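Local atomic coordinates of glucokinase (Leishmania braziliensis MHOM/BR/75/M2904, PDB entry 6EDI), a protein that probably binds D-glucose and ATP and, as a glucokinase, phosphorylates the sugar. Residues 44-57 with 68-81. Numbering follows the deposited sequence.
Sequences VCDVGGTSARVGFS and HIIYVRFKVTKSDI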
ATOM      1  N   VAL A  44     -18.553   8.348  15.910  1.00 26.25           N
ATOM      2  CA  VAL A  44     -17.370   7.566  16.216  1.00 28.46           C
ATOM      3  C   VAL A  44     -17.763   6.366  17.054  1.00 28.43           C
ATOM      4  O   VAL A  44     -18.714   6.415  17.854  1.00 30.46           O
ATOM      5  CB  VAL A  44     -16.275   8.394  16.964  1.00 25.77           C
ATOM      6  CG1 VAL A  44     -16.023   9.682  16.259  1.00 26.24           C
ATOM      7  CG2 VAL A  44     -16.671   8.667  18.407  1.00 27.90           C
ATOM      8  N   CYS A  45     -17.028   5.282  16.859  1.00 24.44           N
ATOM      9  CA  CYS A  45     -17.284   4.038  17.566  1.00 27.81           C
ATOM     10  C   CYS A  45     -16.036   3.179  17.462  1.00 28.35           C
ATOM     11  O   CYS A  45     -15.420   3.093  16.405  1.00 28.93           O
ATOM     12  CB  CYS A  45     -18.496   3.309  16.976  1.00 30.69           C
ATOM     13  SG  CYS A  45     -18.831   1.658  17.660  1.00 34.23           S
ATOM     14  N   ASP A  46     -15.649   2.570  18.575  1.00 29.29           N
ATOM     15  CA  ASP A  46     -14.525   1.649  18.571  1.00 30.45           C
ATOM     16  C   ASP A  46     -14.903   0.452  19.431  1.00 35.84           C
ATOM     17  O   ASP A  46     -15.573   0.603  20.459  1.00 34.78           O
ATOM     18  CB  ASP A  46     -13.258   2.335  19.086  1.00 31.51           C
ATOM     19  CG  ASP A  46     -12.100   1.362  19.295  1.00 40.20           C
ATOM     20  OD1 ASP A  46     -11.996   0.793  20.402  1.00 45.88           O
ATOM     21  OD2 ASP A  46     -11.288   1.171  18.358  1.00 40.34           O
ATOM     22  N   VAL A  47     -14.513  -0.739  18.981  1.00 36.68           N
ATOM     23  CA  VAL A  47     -14.747  -1.964  19.738  1.00 38.75           C
ATOM     24  C   VAL A  47     -13.417  -2.557  20.210  1.00 41.53           C
ATOM     25  O   VAL A  47     -12.461  -2.624  19.444  1.00 41.42           O
ATOM     26  CB  VAL A  47     -15.493  -2.992  18.894  1.00 36.18           C
ATOM     27  CG1 VAL A  47     -15.769  -4.236  19.711  1.00 42.71           C
ATOM     28  CG2 VAL A  47     -16.801  -2.410  18.411  1.00 35.22           C
ATOM     29  N   GLY A  48     -13.344  -2.949  21.478  1.00 41.14           N
ATOM     30  CA  GLY A  48     -12.154  -3.600  22.016  1.00 43.43           C
ATOM     31  C   GLY A  48     -12.422  -4.206  23.384  1.00 48.91           C
ATOM     32  O   GLY A  48     -12.867  -3.508  24.302  1.00 45.93           O
ATOM     33  N   GLY A  49     -12.160  -5.502  23.533  1.00 48.44           N
ATOM     34  CA  GLY A  49     -12.508  -6.193  24.763  1.00 50.90           C
ATOM     35  C   GLY A  49     -14.007  -6.414  24.868  1.00 46.57           C
ATOM     36  O   GLY A  49     -14.626  -6.956  23.954  1.00 51.01           O
ATOM     37  N   THR A  50     -14.590  -5.996  25.986  1.00 47.01           N
ATOM     38  CA  THR A  50     -16.031  -6.105  26.196  1.00 51.86           C
ATOM     39  C   THR A  50     -16.697  -4.773  26.004  1.00 48.24           C
ATOM     40  O   THR A  50     -17.823  -4.563  26.461  1.00 49.06           O
ATOM     41  CB  THR A  50     -16.369  -6.511  27.633  1.00 50.25           C
ATOM     42  OG1 THR A  50     -15.385  -5.986  28.537  1.00 50.93           O
ATOM     43  CG2 THR A  50     -16.421  -7.988  27.739  1.00 51.17           C
ATOM     44  N   SER A  51     -15.993  -3.865  25.340  1.00 46.69           N
ATOM     45  CA  SER A  51     -16.341  -2.461  25.421  1.00 45.19           C
ATOM     46  C   SER A  51     -16.502  -1.827  24.055  1.00 41.83           C
ATOM     47  O   SER A  51     -15.583  -1.849  23.231  1.00 41.67           O
ATOM     48  CB  SER A  51     -15.265  -1.725  26.206  1.00 47.88           C
ATOM     49  OG  SER A  51     -13.990  -2.037  25.680  1.00 53.67           O
ATOM     50  N   ALA A  52     -17.679  -1.263  23.823  1.00 37.80           N
ATOM     51  CA  ALA A  52     -17.962  -0.574  22.579  1.00 38.72           C
ATOM     52  C   ALA A  52     -18.252   0.884  22.898  1.00 39.54           C
ATOM     53  O   ALA A  52     -19.321   1.212  23.410  1.00 38.38           O
ATOM     54  CB  ALA A  52     -19.152  -1.222  21.876  1.00 35.71           C
ATOM     55  N   ARG A  53     -17.302   1.768  22.621  1.00 38.22           N
ATOM     56  CA  ARG A  53     -17.550   3.177  22.877  1.00 32.10           C
ATOM     57  C   ARG A  53     -18.232   3.753  21.653  1.00 32.84           C
ATOM     58  O   ARG A  53     -17.770   3.553  20.538  1.00 27.88           O
ATOM     59  CB  ARG A  53     -16.245   3.907  23.203  1.00 36.17           C
ATOM     60  CG  ARG A  53     -15.558   3.332  24.438  1.00 33.78           C
ATOM     61  CD  ARG A  53     -14.196   3.938  24.703  1.00 34.10           C
ATOM     62  NE  ARG A  53     -13.246   3.632  23.639  1.00 40.95           N
ATOM     63  CZ  ARG A  53     -11.952   3.926  23.701  1.00 44.10           C
ATOM     64  NH1 ARG A  53     -11.470   4.525  24.785  1.00 46.24           N
ATOM     65  NH2 ARG A  53     -11.145   3.614  22.694  1.00 42.95           N
ATOM     66  N   VAL A  54     -19.356   4.433  21.857  1.00 31.25           N
ATOM     67  CA  VAL A  54     -20.114   4.999  20.741  1.00 26.94           C
ATOM     68  C   VAL A  54     -20.334   6.475  21.033  1.00 27.52           C
ATOM     69  O   VAL A  54     -20.780   6.825  22.114  1.00 27.32           O
ATOM     70  CB  VAL A  54     -21.490   4.321  20.623  1.00 27.61           C
ATOM     71  CG1 VAL A  54     -22.253   4.833  19.410  1.00 29.06           C
ATOM     72  CG2 VAL A  54     -21.337   2.828  20.558  1.00 28.26           C
ATOM     73  N   GLY A  55     -20.032   7.351  20.087  1.00 26.51           N
ATOM     74  CA  GLY A  55     -20.251   8.760  20.348  1.00 27.13           C
ATOM     75  C   GLY A  55     -20.108   9.661  19.137  1.00 27.54           C
ATOM     76  O   GLY A  55     -20.343   9.252  18.010  1.00 27.77           O
ATOM     77  N   PHE A  56     -19.715  10.901  19.400  1.00 30.07           N
ATOM     78  CA  PHE A  56     -19.746  11.957  18.400  1.00 30.07           C
ATOM     79  C   PHE A  56     -18.495  12.793  18.530  1.00 29.21           C
ATOM     80  O   PHE A  56     -17.970  12.977  19.630  1.00 29.35           O
ATOM     81  CB  PHE A  56     -20.983  12.833  18.624  1.00 26.81           C
ATOM     82  CG  PHE A  56     -22.258  12.076  18.561  1.00 28.61           C
ATOM     83  CD1 PHE A  56     -22.860  11.815  17.344  1.00 30.71           C
ATOM     84  CD2 PHE A  56     -22.839  11.581  19.725  1.00 35.25           C
ATOM     85  CE1 PHE A  56     -24.035  11.091  17.277  1.00 36.49           C
ATOM     86  CE2 PHE A  56     -24.013  10.857  19.682  1.00 32.88           C
ATOM     87  CZ  PHE A  56     -24.619  10.610  18.462  1.00 33.65           C
ATOM     88  N   SER A  57     -18.011  13.301  17.404  1.00 26.42           N
ATOM     89  CA  SER A  57     -16.821  14.136  17.414  1.00 31.34           C
ATOM     90  C   SER A  57     -17.049  15.348  16.527  1.00 28.50           C
ATOM     91  O   SER A  57     -17.878  15.320  15.619  1.00 27.66           O
ATOM     92  CB  SER A  57     -15.615  13.362  16.887  1.00 28.77           C
ATOM     93  OG  SER A  57     -15.867  12.939  15.561  1.00 33.72           O
ATOM     94  N   HIS A  68     -13.029  17.578  19.795  1.00 33.65           N
ATOM     95  CA  HIS A  68     -13.838  17.151  20.933  1.00 34.26           C
ATOM     96  C   HIS A  68     -14.516  15.819  20.628  1.00 31.15           C
ATOM     97  O   HIS A  68     -15.006  15.594  19.519  1.00 31.09           O
ATOM     98  CB  HIS A  68     -14.888  18.216  21.299  1.00 37.29           C
ATOM     99  CG  HIS A  68     -14.302  19.505  21.788  1.00 40.80           C
ATOM    100  ND1 HIS A  68     -14.832  20.734  21.463  1.00 52.57           N
ATOM    101  CD2 HIS A  68     -13.231  19.755  22.580  1.00 46.40           C
ATOM    102  CE1 HIS A  68     -14.107  21.688  22.024  1.00 51.89           C
ATOM    103  NE2 HIS A  68     -13.131  21.119  22.708  1.00 51.38           N
ATOM    104  N   ILE A  69     -14.532  14.933  21.620  1.00 30.41           N
ATOM    105  CA  ILE A  69     -15.245  13.672  21.500  1.00 31.92           C
ATOM    106  C   ILE A  69     -16.078  13.469  22.758  1.00 30.59           C
ATOM    107  O   ILE A  69     -15.653  13.804  23.863  1.00 33.45           O
ATOM    108  CB  ILE A  69     -14.290  12.468  21.290  1.00 27.36           C
ATOM    109  CG1 ILE A  69     -13.350  12.726  20.108  1.00 32.25           C
ATOM    110  CG2 ILE A  69     -15.067  11.184  21.044  1.00 31.25           C
ATOM    111  CD1 ILE A  69     -12.317  11.610  19.844  1.00 29.90           C
ATOM    112  N   ILE A  70     -17.290  12.967  22.564  1.00 27.22           N
ATOM    113  CA  ILE A  70     -18.117  12.509  23.666  1.00 31.15           C
ATOM    114  C   ILE A  70     -18.509  11.084  23.339  1.00 29.04           C
ATOM    115  O   ILE A  70     -18.940  10.817  22.232  1.00 27.74           O
ATOM    116  CB  ILE A  70     -19.405  13.322  23.774  1.00 26.50           C
ATOM    117  CG1 ILE A  70     -19.108  14.767  24.125  1.00 33.33           C
ATOM    118  CG2 ILE A  70     -20.310  12.713  24.840  1.00 36.68           C
ATOM    119  CD1 ILE A  70     -18.365  14.946  25.396  1.00 39.71           C
ATOM    120  N   TYR A  71     -18.388  10.158  24.286  1.00 31.39           N
ATOM    121  CA  TYR A  71     -18.813   8.796  24.000  1.00 26.66           C
ATOM    122  C   TYR A  71     -19.437   8.135  25.210  1.00 30.60           C
ATOM    123  O   TYR A  71     -19.136   8.492  26.349  1.00 31.48           O
ATOM    124  CB  TYR A  71     -17.647   7.941  23.472  1.00 30.49           C
ATOM    125  CG  TYR A  71     -16.537   7.734  24.472  1.00 34.52           C
ATOM    126  CD1 TYR A  71     -16.598   6.713  25.420  1.00 37.20           C
ATOM    127  CD2 TYR A  71     -15.425   8.562  24.479  1.00 37.85           C
ATOM    128  CE1 TYR A  71     -15.588   6.532  26.340  1.00 34.19           C
ATOM    129  CE2 TYR A  71     -14.409   8.374  25.401  1.00 35.93           C
ATOM    130  CZ  TYR A  71     -14.497   7.364  26.319  1.00 34.74           C
ATOM    131  OH  TYR A  71     -13.474   7.195  27.221  1.00 40.26           O
ATOM    132  N   VAL A  72     -20.311   7.173  24.937  1.00 26.86           N
ATOM    133  CA  VAL A  72     -20.892   6.310  25.953  1.00 33.26           C
ATOM    134  C   VAL A  72     -20.195   4.966  25.845  1.00 33.31           C
ATOM    135  O   VAL A  72     -20.014   4.443  24.743  1.00 34.41           O
ATOM    136  CB  VAL A  72     -22.393   6.113  25.692  1.00 34.62           C
ATOM    137  CG1 VAL A  72     -22.991   5.124  26.683  1.00 35.71           C
ATOM    138  CG2 VAL A  72     -23.111   7.442  25.760  1.00 32.59           C
ATOM    139  N   ARG A  73     -19.768   4.406  26.969  1.00 30.83           N
ATOM    140  CA  ARG A  73     -19.184   3.074  26.916  1.00 35.73           C
ATOM    141  C   ARG A  73     -20.287   2.052  27.117  1.00 38.59           C
ATOM    142  O   ARG A  73     -20.923   2.013  28.170  1.00 36.77           O
ATOM    143  CB  ARG A  73     -18.086   2.899  27.964  1.00 37.59           C
ATOM    144  CG  ARG A  73     -17.454   1.513  27.955  1.00 43.29           C
ATOM    145  CD  ARG A  73     -16.428   1.369  29.065  1.00 47.64           C
ATOM    146  NE  ARG A  73     -15.431   2.442  29.047  1.00 43.46           N
ATOM    147  CZ  ARG A  73     -14.316   2.413  28.323  1.00 47.36           C
ATOM    148  NH1 ARG A  73     -14.061   1.371  27.542  1.00 48.94           N
ATOM    149  NH2 ARG A  73     -13.462   3.430  28.365  1.00 47.22           N
ATOM    150  N   PHE A  74     -20.533   1.247  26.091  1.00 35.37           N
ATOM    151  CA  PHE A  74     -21.497   0.162  26.191  1.00 40.20           C
ATOM    152  C   PHE A  74     -20.718  -1.106  26.472  1.00 41.00           C
ATOM    153  O   PHE A  74     -19.524  -1.178  26.182  1.00 40.02           O
ATOM    154  CB  PHE A  74     -22.298   0.027  24.891  1.00 38.36           C
ATOM    155  CG  PHE A  74     -23.266   1.149  24.653  1.00 38.69           C
ATOM    156  CD1 PHE A  74     -24.568   1.076  25.132  1.00 36.14           C
ATOM    157  CD2 PHE A  74     -22.881   2.279  23.938  1.00 38.51           C
ATOM    158  CE1 PHE A  74     -25.472   2.118  24.912  1.00 36.51           C
ATOM    159  CE2 PHE A  74     -23.779   3.319  23.712  1.00 33.99           C
ATOM    160  CZ  PHE A  74     -25.076   3.236  24.198  1.00 37.58           C
ATOM    161  N   LYS A  75     -21.382  -2.100  27.051  1.00 42.66           N
ATOM    162  CA  LYS A  75     -20.722  -3.355  27.359  1.00 43.36           C
ATOM    163  C   LYS A  75     -21.257  -4.455  26.467  1.00 39.96           C
ATOM    164  O   LYS A  75     -22.466  -4.679  26.407  1.00 39.21           O
ATOM    165  CB  LYS A  75     -20.898  -3.724  28.840  1.00 40.59           C
ATOM    166  CG  LYS A  75     -20.010  -2.919  29.783  1.00 49.53           C
ATOM    167  CD  LYS A  75     -20.579  -1.522  30.045  1.00 45.82           C
ATOM    168  CE  LYS A  75     -19.487  -0.528  30.438  1.00 48.14           C
ATOM    169  NZ  LYS A  75     -20.045   0.793  30.877  1.00 48.86           N
ATOM    170  N   VAL A  76     -20.349  -5.128  25.763  1.00 43.48           N
ATOM    171  CA  VAL A  76     -20.698  -6.281  24.938  1.00 43.79           C
ATOM    172  C   VAL A  76     -20.935  -7.491  25.845  1.00 44.12           C
ATOM    173  O   VAL A  76     -20.026  -8.284  26.112  1.00 45.06           O
ATOM    174  CB  VAL A  76     -19.596  -6.598  23.909  1.00 39.28           C
ATOM    175  CG1 VAL A  76     -20.147  -7.500  22.814  1.00 38.36           C
ATOM    176  CG2 VAL A  76     -19.038  -5.303  23.314  1.00 42.03           C
ATOM    177  N   THR A  77     -22.167  -7.620  26.316  1.00 44.03           N
ATOM    178  CA  THR A  77     -22.498  -8.604  27.337  1.00 44.18           C
ATOM    179  C   THR A  77     -22.712  -9.989  26.750  1.00 42.41           C
ATOM    180  O   THR A  77     -22.672 -10.981  27.479  1.00 48.06           O
ATOM    181  CB  THR A  77     -23.756  -8.179  28.108  1.00 39.77           C
ATOM    182  OG1 THR A  77     -24.866  -8.118  27.205  1.00 40.95           O
ATOM    183  CG2 THR A  77     -23.550  -6.818  28.736  1.00 40.99           C
ATOM    184  N   LYS A  78     -22.945 -10.054  25.440  1.00 45.20           N
ATOM    185  CA  LYS A  78     -23.195 -11.325  24.754  1.00 46.02           C
ATOM    186  C   LYS A  78     -21.951 -11.801  24.001  1.00 41.36           C
ATOM    187  O   LYS A  78     -21.993 -12.810  23.298  1.00 42.59           O
ATOM    188  CB  LYS A  78     -24.370 -11.182  23.774  1.00 48.77           C
ATOM    189  CG  LYS A  78     -24.949 -12.508  23.255  1.00 54.09           C
ATOM    190  CD  LYS A  78     -25.615 -12.335  21.888  1.00 51.72           C
ATOM    191  CE  LYS A  78     -25.825 -13.668  21.192  1.00 52.05           C
ATOM    192  NZ  LYS A  78     -26.664 -13.527  19.966  1.00 59.53           N
ATOM    193  N   SER A  79     -20.845 -11.071  24.158  1.00 40.05           N
ATOM    194  CA  SER A  79     -19.606 -11.362  23.429  1.00 43.31           C
ATOM    195  C   SER A  79     -19.889 -11.503  21.935  1.00 36.09           C
ATOM    196  O   SER A  79     -19.408 -12.430  21.286  1.00 42.06           O
ATOM    197  CB  SER A  79     -18.939 -12.634  23.972  1.00 43.06           C
ATOM    198  OG  SER A  79     -18.519 -12.462  25.316  1.00 44.20           O
ATOM    199  N   ASP A  80     -20.678 -10.569  21.407  1.00 39.48           N
ATOM    200  CA  ASP A  80     -21.240 -10.672  20.064  1.00 40.39           C
ATOM    201  C   ASP A  80     -21.233  -9.300  19.387  1.00 40.05           C
ATOM    202  O   ASP A  80     -21.822  -8.346  19.907  1.00 34.78           O
ATOM    203  CB  ASP A  80     -22.675 -11.218  20.153  1.00 40.83           C
ATOM    204  CG  ASP A  80     -23.302 -11.498  18.789  1.00 42.81           C
ATOM    205  OD1 ASP A  80     -22.860 -10.930  17.763  1.00 40.06           O
ATOM    206  OD2 ASP A  80     -24.273 -12.283  18.744  1.00 42.93           O
ATOM    207  N   ILE A  81     -20.596  -9.221  18.217  1.00 34.28           N
ATOM    208  CA  ILE A  81     -20.417  -7.952  17.497  1.00 36.28           C
ATOM    209  C   ILE A  81     -21.735  -7.337  17.031  1.00 33.76           C
ATOM    210  O   ILE A  81     -21.826  -6.122  16.828  1.00 35.58           O
ATOM    211  CB  ILE A  81     -19.470  -8.121  16.271  1.00 32.01           C
ATOM    212  CG1 ILE A  81     -18.923  -6.770  15.810  1.00 32.43           C
ATOM    213  CG2 ILE A  81     -20.176  -8.830  15.128  1.00 31.56           C
ATOM    214  CD1 ILE A  81     -18.017  -6.121  16.827  1.00 32.23           C
TER
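Tyr71 has its ring set between its own backbone N and carbonyl carbon (chi1 65°), and Arg53 has CG beside its backbone N (chi1 -60°). Both leave the same face of the sheet and, with these torsions, run side by side, pointing the same way. The Arg53 methylenes run along the Tyr71 ring, with CD 3.4 Å from CE1 of Tyr71. The guanidinium and ring planes are 68° apart, and any cation-pi attraction is long and weak. Arg53 also meets Arg73. Its CG lies over one face of the Arg73 guanidinium, offset toward the rim, while CB of Ser51 sits at the edge of that group, 3.6 Å from NH1 of Arg73. Gly55, without a side chain, pairs closely with Tyr71, CA to CA 3.9 Å, and CA of Gly55 is 3.1 Å from Ile70 O.

On the other face, CG2 of Val54 packs 3.8 Å from CD2 of Phe74. CG1 of Val72 covers part of one face of the same ring, and Phe87 of helix 84-98 stacks with it. Strands 51-57 and 68-75 form an antiparallel ladder. Ala52 and Phe74, Val54 and Val72, and Phe56 and Ile70 are hydrogen-bonded pairs. Past the strand end, Val76 N donates to Thr50 O at 2.7 Å. A type II' turn from Gly48 to Ser51 joins strand 51-57 to strand 44-48. This makes the meander of three antiparallel strands found in the nucleotide-binding domains of the actin-like ATPase clan.

The guanidinium groups of Arg53 and Arg73 are close, with Arg53 NH1 4.2 Å from Arg73 NH2. The two positive charges probably disfavour each other; Asp46, by a long salt bridge to Arg53, and Glu20, by a long, weak ion pair to Arg73, may partly balance them.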